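Local coordinates for protein phosphoglycerate kinase (Coxiella burnetii, PDB 4NG4) that catalyses the reversible transfer of a phosphate group between ATP and 3-phosphoglycerate, a step of glycolysis, and binds ADP and magnesium, at residues D272-D277 and E332-G337; A340-V345 and A361-F366; S203-K208 and N230-A235. All coordinates share one frame; numbering follows the deposited sequence.

Contact 1: D272-D277 and E332-G337; sequences DVIVAD and EAFSQG
Phe334 reaches from a type I turn, Glu332 to Ser335, to strand 272-276, where its ring meets Ile274 and Ala276. Its CB does not touch the strand. With CG anti to the carbonyl carbon (chi1 -56°), the ring swings across to it. CD1 comes first, 3.8 Å from Ile274 CG2, which sits at the ring edge near its plane; the two side chains cross at about a right angle. CE1, the next atom out, lies 4.3 Å from Ile274 CG2 and 4.3 Å from Ala276 CB, bridging the two residues. At the tip, CZ is 3.7 Å from Ala276 CB, which approaches obliquely. Within the turn, Ala333 CB lies 4.1 Å above the ring plane, over its centre. Ser335 OG ties the turn together with a 2.9 Å hydrogen bond to Glu332 O. Beyond these segments Phe300 meets the Phe334 ring, and Gly337 N is hydrogen-bonded to Asp301 OD2. The aromatic side chain thus packs on the central strand of a three-stranded antiparallel sheet. About 6 Å from the ion, it does not bind the metal, although Phe334 belongs, with Asp301 and Thr338, to the magnesium site of this kinase's nucleotide-binding domain.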
ATOM      1  N   ASP A 272       2.767 -23.776  17.881  1.00 26.38           N
ATOM      2  CA  ASP A 272       1.545 -23.809  18.694  1.00 27.15           C
ATOM      3  C   ASP A 272       0.516 -22.776  18.207  1.00 26.15           C
ATOM      4  O   ASP A 272       0.889 -21.730  17.682  1.00 25.58           O
ATOM      5  CB  ASP A 272       1.860 -23.642  20.198  1.00 29.07           C
ATOM      6  CG  ASP A 272       2.627 -22.352  20.535  1.00 29.36           C
ATOM      7  OD1 ASP A 272       2.948 -21.544  19.639  1.00 28.67           O
ATOM      8  OD2 ASP A 272       2.906 -22.153  21.735  1.00 30.33           O
ATOM      9  N   VAL A 273      -0.771 -23.090  18.381  1.00 26.38           N
ATOM     10  CA  VAL A 273      -1.891 -22.277  17.862  1.00 25.39           C
ATOM     11  C   VAL A 273      -3.052 -22.235  18.851  1.00 26.58           C
ATOM     12  O   VAL A 273      -3.130 -23.066  19.749  1.00 27.68           O
ATOM     13  CB  VAL A 273      -2.451 -22.867  16.537  1.00 24.21           C
ATOM     14  CG1 VAL A 273      -1.455 -22.716  15.396  1.00 22.70           C
ATOM     15  CG2 VAL A 273      -2.829 -24.322  16.721  1.00 24.64           C
ATOM     16  N   ILE A 274      -3.964 -21.282  18.701  1.00 26.22           N
ATOM     17  CA  ILE A 274      -5.173 -21.333  19.512  1.00 27.85           C
ATOM     18  C   ILE A 274      -6.380 -21.656  18.658  1.00 26.87           C
ATOM     19  O   ILE A 274      -6.644 -21.002  17.655  1.00 25.55           O
ATOM     20  CB  ILE A 274      -5.423 -20.063  20.331  1.00 29.32           C
ATOM     21  CG1 ILE A 274      -6.623 -20.261  21.257  1.00 31.76           C
ATOM     22  CG2 ILE A 274      -5.705 -18.902  19.439  1.00 29.28           C
ATOM     23  CD1 ILE A 274      -6.471 -19.549  22.614  1.00 36.20           C
ATOM     24  N   VAL A 275      -7.110 -22.676  19.087  1.00 27.69           N
ATOM     25  CA  VAL A 275      -8.190 -23.248  18.308  1.00 27.29           C
ATOM     26  C   VAL A 275      -9.497 -23.170  19.067  1.00 29.05           C
ATOM     27  O   VAL A 275      -9.518 -23.094  20.285  1.00 30.94           O
ATOM     28  CB  VAL A 275      -7.906 -24.739  17.929  1.00 26.84           C
ATOM     29  CG1 VAL A 275      -6.533 -24.894  17.319  1.00 25.19           C
ATOM     30  CG2 VAL A 275      -8.018 -25.654  19.130  1.00 28.56           C
ATOM     31  N   ALA A 276     -10.586 -23.169  18.316  1.00 29.11           N
ATOM     32  CA  ALA A 276     -11.932 -23.209  18.857  1.00 31.14           C
ATOM     33  C   ALA A 276     -12.773 -23.922  17.818  1.00 31.07           C
ATOM     34  O   ALA A 276     -12.335 -24.089  16.677  1.00 29.09           O
ATOM     35  CB  ALA A 276     -12.454 -21.812  19.095  1.00 31.80           C
ATOM     36  N   ASP A 277     -13.972 -24.344  18.203  1.00 33.45           N
ATOM     37  CA  ASP A 277     -14.855 -25.046  17.280  1.00 34.06           C
ATOM     38  C   ASP A 277     -15.957 -24.143  16.702  1.00 34.84           C
ATOM     39  O   ASP A 277     -16.865 -24.622  16.016  1.00 35.56           O
ATOM     40  CB  ASP A 277     -15.425 -26.315  17.932  1.00 35.98           C
ATOM     41  CG  ASP A 277     -16.578 -26.042  18.880  1.00 39.83           C
ATOM     42  OD1 ASP A 277     -16.696 -24.895  19.376  1.00 41.49           O
ATOM     43  OD2 ASP A 277     -17.363 -26.996  19.127  1.00 42.60           O
ATOM     44  N   GLU A 332     -11.569 -10.903  20.059  1.00 39.55           N
ATOM     45  CA  GLU A 332     -10.607 -10.558  21.119  1.00 40.37           C
ATOM     46  C   GLU A 332      -9.806 -11.732  21.657  1.00 39.29           C
ATOM     47  O   GLU A 332      -8.673 -11.551  22.076  1.00 39.11           O
ATOM     48  CB  GLU A 332     -11.317  -9.854  22.286  1.00 43.60           C
ATOM     49  CG  GLU A 332     -12.086  -8.578  21.879  1.00 46.01           C
ATOM     50  CD  GLU A 332     -13.553  -8.821  21.417  1.00 48.19           C
ATOM     51  OE1 GLU A 332     -13.952  -9.987  21.155  1.00 46.84           O
ATOM     52  OE2 GLU A 332     -14.311  -7.821  21.323  1.00 50.24           O
ATOM     53  N   ALA A 333     -10.391 -12.923  21.678  1.00 38.89           N
ATOM     54  CA  ALA A 333      -9.667 -14.114  22.117  1.00 38.16           C
ATOM     55  C   ALA A 333      -8.528 -14.455  21.131  1.00 35.46           C
ATOM     56  O   ALA A 333      -7.473 -14.981  21.511  1.00 34.93           O
ATOM     57  CB  ALA A 333     -10.621 -15.283  22.250  1.00 38.47           C
ATOM     58  N   PHE A 334      -8.742 -14.116  19.866  1.00 33.56           N
ATOM     59  CA  PHE A 334      -7.864 -14.553  18.809  1.00 31.07           C
ATOM     60  C   PHE A 334      -6.907 -13.435  18.344  1.00 30.51           C
ATOM     61  O   PHE A 334      -6.354 -13.496  17.232  1.00 28.41           O
ATOM     62  CB  PHE A 334      -8.726 -15.131  17.689  1.00 29.83           C
ATOM     63  CG  PHE A 334      -9.643 -16.245  18.157  1.00 30.50           C
ATOM     64  CD1 PHE A 334      -9.143 -17.318  18.890  1.00 30.34           C
ATOM     65  CD2 PHE A 334     -10.995 -16.221  17.887  1.00 31.22           C
ATOM     66  CE1 PHE A 334      -9.966 -18.339  19.326  1.00 30.79           C
ATOM     67  CE2 PHE A 334     -11.821 -17.242  18.326  1.00 32.68           C
ATOM     68  CZ  PHE A 334     -11.298 -18.304  19.050  1.00 32.12           C
ATOM     69  N   SER A 335      -6.664 -12.468  19.241  1.00 31.95           N
ATOM     70  CA  SER A 335      -5.896 -11.265  18.932  1.00 32.08           C
ATOM     71  C   SER A 335      -4.511 -11.203  19.599  1.00 32.62           C
ATOM     72  O   SER A 335      -3.667 -10.373  19.218  1.00 31.85           O
ATOM     73  CB  SER A 335      -6.687 -10.034  19.360  1.00 34.13           C
ATOM     74  OG  SER A 335      -6.646  -9.888  20.763  1.00 36.35           O
ATOM     75  N   GLN A 336      -4.273 -12.072  20.587  1.00 33.77           N
ATOM     76  CA  GLN A 336      -3.046 -12.000  21.383  1.00 34.62           C
ATOM     77  C   GLN A 336      -1.828 -12.140  20.472  1.00 32.41           C
ATOM     78  O   GLN A 336      -0.848 -11.420  20.641  1.00 33.03           O
ATOM     79  CB  GLN A 336      -3.049 -13.031  22.543  1.00 36.09           C
ATOM     80  CG  GLN A 336      -2.175 -12.640  23.790  1.00 39.01           C
ATOM     81  CD  GLN A 336      -2.764 -13.106  25.164  1.00 43.69           C
ATOM     82  OE1 GLN A 336      -3.946 -13.483  25.266  1.00 44.54           O
ATOM     83  NE2 GLN A 336      -1.937 -13.049  26.220  1.00 44.27           N
ATOM     84  N   GLY A 337      -1.907 -13.024  19.488  1.00 30.39           N
ATOM     85  CA  GLY A 337      -0.795 -13.215  18.543  1.00 28.93           C
ATOM     86  C   GLY A 337      -0.387 -11.978  17.749  1.00 28.42           C
ATOM     87  O   GLY A 337       0.809 -11.669  17.617  1.00 28.49           O
TER

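Contact 2: A340-V345 and A361-F366; sequences ALAQAV and AALDKF
The Phe366 ring is met obliquely, at CD2, by Ala342 CB at 4.3 Å, and Ala362 CB, one helical turn back in its own segment, is 3.9 Å from Phe366 CE2. Two helices of an alpha/beta domain are joined here: helix 336-347 is the connection of a beta-alpha-beta crossover between neighbouring parallel strands 319-323 and 351-354, and helix 357-365 follows the second of these strands. The contact is small and wholly apolar, without hydrogen bonds. Ala342 alone in 340-345 comes within 4.5 Å of 361-366, its CA-CB bond directed that way, and its methyl group is shared by Leu363 and Phe366, three positions apart. Trp322 of strand 319-323 touches both Ala342 and Leu363, so both helices rest on the same residue of the sheet. The Phe366 side chain is about 6 Å from the bound magnesium ion, too far to be its ligand. Leu363 leaves its backbone neither toward helix 336-347 nor away from it, and with CG beside the backbone N (chi1 -72°) its end comes nearer. One branch does the touching: CD2 lies 4.1 Å from Ala342 CB, whereas CD1 remains 6.5 Å from that carbon.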
ATOM      1  N   ALA A 340       0.925  -9.069  20.144  1.00 32.67           N
ATOM      2  CA  ALA A 340       2.273  -9.466  20.526  1.00 32.67           C
ATOM      3  C   ALA A 340       3.248  -9.079  19.443  1.00 31.47           C
ATOM      4  O   ALA A 340       4.264  -8.469  19.710  1.00 32.54           O
ATOM      5  CB  ALA A 340       2.335 -10.958  20.764  1.00 31.55           C
ATOM      6  N   LEU A 341       2.913  -9.448  18.213  1.00 29.83           N
ATOM      7  CA  LEU A 341       3.754  -9.164  17.065  1.00 28.63           C
ATOM      8  C   LEU A 341       3.877  -7.661  16.882  1.00 29.53           C
ATOM      9  O   LEU A 341       4.979  -7.133  16.753  1.00 30.30           O
ATOM     10  CB  LEU A 341       3.180  -9.815  15.804  1.00 26.55           C
ATOM     11  CG  LEU A 341       3.936  -9.540  14.493  1.00 25.68           C
ATOM     12  CD1 LEU A 341       5.256 -10.307  14.446  1.00 25.16           C
ATOM     13  CD2 LEU A 341       3.060  -9.892  13.292  1.00 23.81           C
ATOM     14  N   ALA A 342       2.744  -6.974  16.872  1.00 29.78           N
ATOM     15  CA  ALA A 342       2.732  -5.533  16.642  1.00 30.71           C
ATOM     16  C   ALA A 342       3.634  -4.835  17.654  1.00 32.79           C
ATOM     17  O   ALA A 342       4.464  -4.009  17.286  1.00 33.26           O
ATOM     18  CB  ALA A 342       1.320  -5.000  16.729  1.00 31.28           C
ATOM     19  N   GLN A 343       3.492  -5.210  18.922  1.00 34.23           N
ATOM     20  CA  GLN A 343       4.292  -4.646  20.004  1.00 36.54           C
ATOM     21  C   GLN A 343       5.779  -4.925  19.805  1.00 36.60           C
ATOM     22  O   GLN A 343       6.610  -4.043  20.062  1.00 38.46           O
ATOM     23  CB  GLN A 343       3.814  -5.180  21.355  1.00 37.82           C
ATOM     24  CG  GLN A 343       2.407  -4.701  21.714  1.00 39.17           C
ATOM     25  CD  GLN A 343       1.885  -5.262  23.034  1.00 41.17           C
ATOM     26  OE1 GLN A 343       2.225  -6.381  23.420  1.00 41.60           O
ATOM     27  NE2 GLN A 343       1.042  -4.489  23.725  1.00 42.72           N
ATOM     28  N   ALA A 344       6.118  -6.122  19.318  1.00 34.69           N
ATOM     29  CA  ALA A 344       7.517  -6.486  19.072  1.00 34.53           C
ATOM     30  C   ALA A 344       8.164  -5.579  18.014  1.00 34.44           C
ATOM     31  O   ALA A 344       9.291  -5.119  18.194  1.00 35.66           O
ATOM     32  CB  ALA A 344       7.633  -7.952  18.683  1.00 32.53           C
ATOM     33  N   VAL A 345       7.438  -5.299  16.933  1.00 33.22           N
ATOM     34  CA  VAL A 345       7.928  -4.396  15.886  1.00 33.49           C
ATOM     35  C   VAL A 345       8.076  -2.973  16.441  1.00 35.89           C
ATOM     36  O   VAL A 345       9.040  -2.270  16.123  1.00 36.91           O
ATOM     37  CB  VAL A 345       6.985  -4.371  14.661  1.00 32.03           C
ATOM     38  CG1 VAL A 345       7.540  -3.482  13.545  1.00 31.97           C
ATOM     39  CG2 VAL A 345       6.759  -5.787  14.132  1.00 30.34           C
ATOM     40  N   ALA A 361      -5.749  -1.642  10.170  1.00 33.00           N
ATOM     41  CA  ALA A 361      -6.880  -1.753  11.077  1.00 34.16           C
ATOM     42  C   ALA A 361      -6.423  -2.290  12.434  1.00 34.11           C
ATOM     43  O   ALA A 361      -6.809  -1.759  13.478  1.00 35.80           O
ATOM     44  CB  ALA A 361      -7.958  -2.630  10.478  1.00 33.54           C
ATOM     45  N   ALA A 362      -5.570  -3.317  12.416  1.00 32.28           N
ATOM     46  CA  ALA A 362      -4.982  -3.867  13.652  1.00 32.12           C
ATOM     47  C   ALA A 362      -4.177  -2.808  14.412  1.00 33.73           C
ATOM     48  O   ALA A 362      -4.451  -2.513  15.569  1.00 35.41           O
ATOM     49  CB  ALA A 362      -4.106  -5.044  13.337  1.00 29.73           C
ATOM     50  N   LEU A 363      -3.185  -2.240  13.740  1.00 33.51           N
ATOM     51  CA  LEU A 363      -2.360  -1.179  14.309  1.00 35.05           C
ATOM     52  C   LEU A 363      -3.178  -0.037  14.909  1.00 37.55           C
ATOM     53  O   LEU A 363      -2.755   0.611  15.864  1.00 39.33           O
ATOM     54  CB  LEU A 363      -1.430  -0.614  13.236  1.00 34.48           C
ATOM     55  CG  LEU A 363      -0.285  -1.512  12.801  1.00 32.45           C
ATOM     56  CD1 LEU A 363       0.594  -0.729  11.843  1.00 32.81           C
ATOM     57  CD2 LEU A 363       0.515  -2.000  14.003  1.00 32.60           C
ATOM     58  N   ASP A 364      -4.342   0.209  14.333  1.00 38.02           N
ATOM     59  CA  ASP A 364      -5.274   1.179  14.882  1.00 40.71           C
ATOM     60  C   ASP A 364      -5.910   0.638  16.171  1.00 41.72           C
ATOM     61  O   ASP A 364      -5.965   1.345  17.161  1.00 44.42           O
ATOM     62  CB  ASP A 364      -6.341   1.511  13.838  1.00 40.84           C
ATOM     63  CG  ASP A 364      -7.207   2.670  14.228  1.00 43.77           C
ATOM     64  OD1 ASP A 364      -6.970   3.315  15.280  1.00 45.79           O
ATOM     65  OD2 ASP A 364      -8.147   2.934  13.453  1.00 44.81           O
ATOM     66  N   LYS A 365      -6.357  -0.617  16.163  1.00 40.03           N
ATOM     67  CA  LYS A 365      -7.054  -1.202  17.315  1.00 41.19           C
ATOM     68  C   LYS A 365      -6.200  -1.265  18.560  1.00 42.12           C
ATOM     69  O   LYS A 365      -6.690  -1.064  19.669  1.00 44.52           O
ATOM     70  CB  LYS A 365      -7.529  -2.620  16.999  1.00 39.38           C
ATOM     71  CG  LYS A 365      -8.317  -3.274  18.136  1.00 40.93           C
ATOM     72  CD  LYS A 365      -9.003  -4.544  17.681  1.00 39.54           C
ATOM     73  CE  LYS A 365     -10.142  -4.915  18.586  1.00 41.71           C
ATOM     74  NZ  LYS A 365     -10.681  -6.228  18.193  1.00 41.67           N
ATOM     75  N   PHE A 366      -4.923  -1.560  18.370  1.00 40.70           N
ATOM     76  CA  PHE A 366      -3.971  -1.657  19.472  1.00 41.68           C
ATOM     77  C   PHE A 366      -3.300  -0.302  19.761  1.00 43.93           C
ATOM     78  O   PHE A 366      -2.409  -0.217  20.608  1.00 44.81           O
ATOM     79  CB  PHE A 366      -2.899  -2.707  19.135  1.00 39.20           C
ATOM     80  CG  PHE A 366      -3.452  -4.027  18.646  1.00 36.54           C
ATOM     81  CD1 PHE A 366      -4.503  -4.654  19.310  1.00 37.15           C
ATOM     82  CD2 PHE A 366      -2.900  -4.656  17.535  1.00 34.06           C
ATOM     83  CE1 PHE A 366      -5.002  -5.872  18.867  1.00 35.17           C
ATOM     84  CE2 PHE A 366      -3.384  -5.887  17.084  1.00 31.65           C
ATOM     85  CZ  PHE A 366      -4.435  -6.493  17.755  1.00 32.90           C
TER

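Contact 3: S203-K208 and N230-A235; sequences SKVSTK and NTFLKA. With ADP (adenosine-5'-diphosphate), chain E.
A single methyl group, Val205 CG2, makes nearly the whole protein contact, yet both segments also line the ADP pocket. It packs against Thr231 across three of its atoms, 3.4 Å from CB and 3.6 Å from CG2, with OG1 similarly near, and the two side chains cross obliquely. The threonine OG1 is hydrogen-bonded elsewhere, to Gly227 O one turn earlier and to Glu246 N, two bonds that fix the rotation of the side chain that Val205 packs against. Phe232 comes in more loosely: its CE2 is 4.5 Å from Val205 CG2, at an oblique angle to the ring. Val205 puts CG2 there because that branch stands beside its backbone N, anti to the carbonyl carbon, with CG1 at chi1 166°. The loop holds its own shape. Thr207 OG1 gives a hydrogen bond to Lys204 O, reaching it from above the carbonyl plane, and Lys208 N bonds to Val205 O. Lys208 then stands at the N-cap of helix 209-216, its chain extended beyond CG to the nucleotide. There NZ gives hydrogen bonds to ADP O2A at 2.7 Å and O3B at 2.8 Å, spanning the alpha and beta phosphates, and it is also bonded to Gly201 O and Asn323 OD1, which position it. Ser203 OG bonds to the ribose O4' at 3.1 Å. From the helix side, Asn230 OD1 lies near the adenine amino nitrogen N6. The loop after strand 196-202 thus holds the phosphates and ribose, and helix 227-235 stands beside the adenine, as in the nucleotide-binding alpha/beta domain of phosphoglycerate kinases.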
ATOM      1  N   SER A 203      -5.600 -14.115   4.288  1.00 22.33           N
ATOM      2  CA  SER A 203      -6.578 -15.166   4.135  1.00 22.68           C
ATOM      3  C   SER A 203      -6.064 -16.238   3.172  1.00 21.95           C
ATOM      4  O   SER A 203      -6.429 -17.404   3.293  1.00 21.91           O
ATOM      5  CB  SER A 203      -7.901 -14.572   3.628  1.00 24.04           C
ATOM      6  OG  SER A 203      -8.025 -13.180   3.977  1.00 26.08           O
ATOM      7  N   LYS A 204      -5.206 -15.836   2.236  1.00 21.46           N
ATOM      8  CA  LYS A 204      -4.938 -16.630   1.048  1.00 21.56           C
ATOM      9  C   LYS A 204      -3.486 -16.557   0.637  1.00 21.40           C
ATOM     10  O   LYS A 204      -2.941 -15.452   0.521  1.00 21.78           O
ATOM     11  CB  LYS A 204      -5.754 -16.092  -0.135  1.00 22.82           C
ATOM     12  CG  LYS A 204      -7.259 -16.218  -0.019  1.00 23.19           C
ATOM     13  CD  LYS A 204      -7.961 -15.435  -1.108  1.00 23.77           C
ATOM     14  CE  LYS A 204      -9.463 -15.517  -0.944  1.00 23.82           C
ATOM     15  NZ  LYS A 204     -10.137 -14.505  -1.766  1.00 25.69           N
ATOM     16  N   VAL A 205      -2.886 -17.729   0.395  1.00 21.17           N
ATOM     17  CA  VAL A 205      -1.584 -17.865  -0.300  1.00 21.30           C
ATOM     18  C   VAL A 205      -1.633 -17.238  -1.680  1.00 22.15           C
ATOM     19  O   VAL A 205      -0.709 -16.543  -2.088  1.00 22.36           O
ATOM     20  CB  VAL A 205      -1.208 -19.361  -0.528  1.00 21.32           C
ATOM     21  CG1 VAL A 205      -0.050 -19.500  -1.539  1.00 22.20           C
ATOM     22  CG2 VAL A 205      -0.872 -20.024   0.768  1.00 20.19           C
ATOM     23  N   SER A 206      -2.740 -17.505  -2.370  1.00 22.90           N
ATOM     24  CA  SER A 206      -2.921 -17.194  -3.785  1.00 24.35           C
ATOM     25  C   SER A 206      -2.929 -15.712  -4.100  1.00 24.97           C
ATOM     26  O   SER A 206      -2.753 -15.332  -5.237  1.00 26.26           O
ATOM     27  CB  SER A 206      -4.237 -17.791  -4.261  1.00 25.07           C
ATOM     28  OG  SER A 206      -5.326 -17.213  -3.572  1.00 24.81           O
ATOM     29  N   THR A 207      -3.162 -14.874  -3.100  1.00 24.50           N
ATOM     30  CA  THR A 207      -3.142 -13.436  -3.311  1.00 25.42           C
ATOM     31  C   THR A 207      -1.811 -12.836  -2.909  1.00 24.81           C
ATOM     32  O   THR A 207      -1.592 -11.647  -3.141  1.00 25.47           O
ATOM     33  CB  THR A 207      -4.203 -12.756  -2.472  1.00 25.25           C
ATOM     34  OG1 THR A 207      -4.080 -13.222  -1.138  1.00 25.76           O
ATOM     35  CG2 THR A 207      -5.587 -13.091  -2.970  1.00 26.60           C
ATOM     36  N   LYS A 208      -0.927 -13.642  -2.314  1.00 23.70           N
ATOM     37  CA  LYS A 208       0.347 -13.130  -1.806  1.00 23.38           C
ATOM     38  C   LYS A 208       1.599 -13.930  -2.192  1.00 23.24           C
ATOM     39  O   LYS A 208       2.705 -13.658  -1.698  1.00 22.72           O
ATOM     40  CB  LYS A 208       0.233 -12.955  -0.284  1.00 22.64           C
ATOM     41  CG  LYS A 208      -0.845 -11.935   0.064  1.00 23.15           C
ATOM     42  CD  LYS A 208      -0.636 -11.231   1.380  1.00 23.17           C
ATOM     43  CE  LYS A 208      -1.524  -9.979   1.419  1.00 23.72           C
ATOM     44  NZ  LYS A 208      -1.563  -9.312   2.741  1.00 24.58           N
ATOM     45  N   ASN A 230      -1.602 -21.522   7.649  1.00 18.58           N
ATOM     46  CA  ASN A 230      -2.403 -22.743   7.659  1.00 18.94           C
ATOM     47  C   ASN A 230      -2.200 -23.586   6.375  1.00 18.48           C
ATOM     48  O   ASN A 230      -2.129 -24.809   6.430  1.00 17.64           O
ATOM     49  CB  ASN A 230      -3.903 -22.433   7.878  1.00 19.29           C
ATOM     50  CG  ASN A 230      -4.189 -21.725   9.213  1.00 19.62           C
ATOM     51  OD1 ASN A 230      -5.183 -20.989   9.349  1.00 21.17           O
ATOM     52  ND2 ASN A 230      -3.334 -21.939  10.190  1.00 18.37           N
ATOM     53  N   THR A 231      -2.087 -22.922   5.233  1.00 18.53           N
ATOM     54  CA  THR A 231      -1.773 -23.627   3.985  1.00 19.41           C
ATOM     55  C   THR A 231      -0.394 -24.280   4.055  1.00 19.13           C
ATOM     56  O   THR A 231      -0.230 -25.415   3.634  1.00 19.43           O
ATOM     57  CB  THR A 231      -1.827 -22.696   2.723  1.00 19.69           C
ATOM     58  OG1 THR A 231      -3.113 -22.062   2.624  1.00 20.77           O
ATOM     59  CG2 THR A 231      -1.588 -23.490   1.458  1.00 20.53           C
ATOM     60  N   PHE A 232       0.590 -23.568   4.589  1.00 18.73           N
ATOM     61  CA  PHE A 232       1.956 -24.088   4.646  1.00 19.31           C
ATOM     62  C   PHE A 232       2.079 -25.292   5.583  1.00 19.85           C
ATOM     63  O   PHE A 232       2.699 -26.311   5.237  1.00 20.40           O
ATOM     64  CB  PHE A 232       2.944 -22.991   5.052  1.00 19.30           C
ATOM     65  CG  PHE A 232       3.431 -22.152   3.899  1.00 18.43           C
ATOM     66  CD1 PHE A 232       4.539 -22.539   3.178  1.00 19.34           C
ATOM     67  CD2 PHE A 232       2.795 -20.986   3.565  1.00 17.34           C
ATOM     68  CE1 PHE A 232       5.004 -21.782   2.128  1.00 20.23           C
ATOM     69  CE2 PHE A 232       3.236 -20.225   2.526  1.00 18.31           C
ATOM     70  CZ  PHE A 232       4.352 -20.624   1.795  1.00 20.22           C
ATOM     71  N   LEU A 233       1.479 -25.162   6.761  1.00 19.52           N
ATOM     72  CA  LEU A 233       1.407 -26.247   7.718  1.00 20.05           C
ATOM     73  C   LEU A 233       0.774 -27.527   7.123  1.00 20.78           C
ATOM     74  O   LEU A 233       1.120 -28.647   7.512  1.00 21.79           O
ATOM     75  CB  LEU A 233       0.603 -25.787   8.937  1.00 20.31           C
ATOM     76  CG  LEU A 233       1.154 -24.741   9.930  1.00 19.64           C
ATOM     77  CD1 LEU A 233       0.157 -24.496  11.066  1.00 18.68           C
ATOM     78  CD2 LEU A 233       2.480 -25.181  10.516  1.00 18.77           C
ATOM     79  N   LYS A 234      -0.159 -27.368   6.191  1.00 20.48           N
ATOM     80  CA  LYS A 234      -0.840 -28.509   5.589  1.00 21.19           C
ATOM     81  C   LYS A 234      -0.018 -29.092   4.421  1.00 22.01           C
ATOM     82  O   LYS A 234      -0.027 -30.316   4.186  1.00 22.75           O
ATOM     83  CB  LYS A 234      -2.240 -28.087   5.136  1.00 21.02           C
ATOM     84  CG  LYS A 234      -3.076 -29.178   4.480  1.00 22.00           C
ATOM     85  CD  LYS A 234      -4.518 -28.928   4.769  1.00 22.82           C
ATOM     86  CE  LYS A 234      -5.446 -29.562   3.780  1.00 24.41           C
ATOM     87  NZ  LYS A 234      -6.835 -29.090   4.159  1.00 24.31           N
ATOM     88  N   ALA A 235       0.705 -28.225   3.708  1.00 21.73           N
ATOM     89  CA  ALA A 235       1.705 -28.676   2.726  1.00 22.57           C
ATOM     90  C   ALA A 235       2.775 -29.516   3.384  1.00 23.15           C
ATOM     91  O   ALA A 235       3.283 -30.422   2.761  1.00 24.61           O
ATOM     92  CB  ALA A 235       2.347 -27.492   2.019  1.00 22.36           C
TER
HETATM   93  PB  ADP E 402      -4.012  -7.071   4.865  1.00 64.95           P
HETATM   94  O1B ADP E 402      -3.664  -6.472   6.205  1.00 64.55           O
HETATM   95  O2B ADP E 402      -5.296  -6.521   4.278  1.00 64.53           O
HETATM   96  O3B ADP E 402      -2.855  -7.137   3.896  1.00 64.85           O
HETATM   97  PA  ADP E 402      -4.912  -9.717   4.214  1.00 66.55           P
HETATM   98  O1A ADP E 402      -5.796  -9.029   3.203  1.00 67.34           O
HETATM   99  O2A ADP E 402      -3.782 -10.566   3.694  1.00 67.07           O
HETATM  100  O3A ADP E 402      -4.288  -8.624   5.235  1.00 65.49           O
HETATM  101  O5' ADP E 402      -5.897 -10.629   5.123  1.00 66.67           O
HETATM  102  C5' ADP E 402      -6.126 -10.373   6.515  1.00 66.13           C
HETATM  103  C4' ADP E 402      -7.527 -10.809   6.920  1.00 66.00           C
HETATM  104  O4' ADP E 402      -7.593 -12.240   6.939  1.00 66.11           O
HETATM  105  C3' ADP E 402      -7.908 -10.298   8.311  1.00 65.94           C
HETATM  106  O3' ADP E 402      -9.082  -9.474   8.251  1.00 65.17           O
HETATM  107  C2' ADP E 402      -8.103 -11.548   9.162  1.00 65.91           C
HETATM  108  O2' ADP E 402      -9.285 -11.501   9.966  1.00 65.35           O
HETATM  109  C1' ADP E 402      -8.157 -12.712   8.172  1.00 66.02           C
HETATM  110  N9  ADP E 402      -7.447 -13.919   8.706  1.00 65.91           N
HETATM  111  C8  ADP E 402      -6.138 -14.006   9.049  1.00 65.24           C
HETATM  112  N7  ADP E 402      -5.851 -15.253   9.508  1.00 65.17           N
HETATM  113  C5  ADP E 402      -6.978 -15.991   9.463  1.00 64.82           C
HETATM  114  C6  ADP E 402      -7.374 -17.382   9.796  1.00 64.00           C
HETATM  115  N6  ADP E 402      -6.483 -18.277  10.291  1.00 63.31           N
HETATM  116  N1  ADP E 402      -8.669 -17.730   9.581  1.00 64.63           N
HETATM  117  C2  ADP E 402      -9.598 -16.874   9.092  1.00 64.66           C
HETATM  118  N3  ADP E 402      -9.303 -15.599   8.774  1.00 65.14           N
HETATM  119  C4  ADP E 402      -8.037 -15.106   8.933  1.00 65.54           C

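Along the chain contact 3 closes first, then contact 1, then contact 2, all three in the alpha/beta domain that holds ADP. Contacts 1 and 2 share helix 336-347, with centres about 15 Å apart, and they touch where Ser335 O meets Phe366 CZ at 4.2 Å. Contact 3 stands apart, its centre about 18 Å from that of contact 1 and about 22 Å from that of contact 2, without touching either. The five-stranded parallel sheet links contacts 2 and 3, through strands 319-323, 351-354 and 196-202, whereas contact 1 rests on the small antiparallel sheet. Together they flank the nucleotide site: the phosphates and ribose are bound from contact 3, whose helix also stands by the adenine, with magnesium beside contacts 1 and 2.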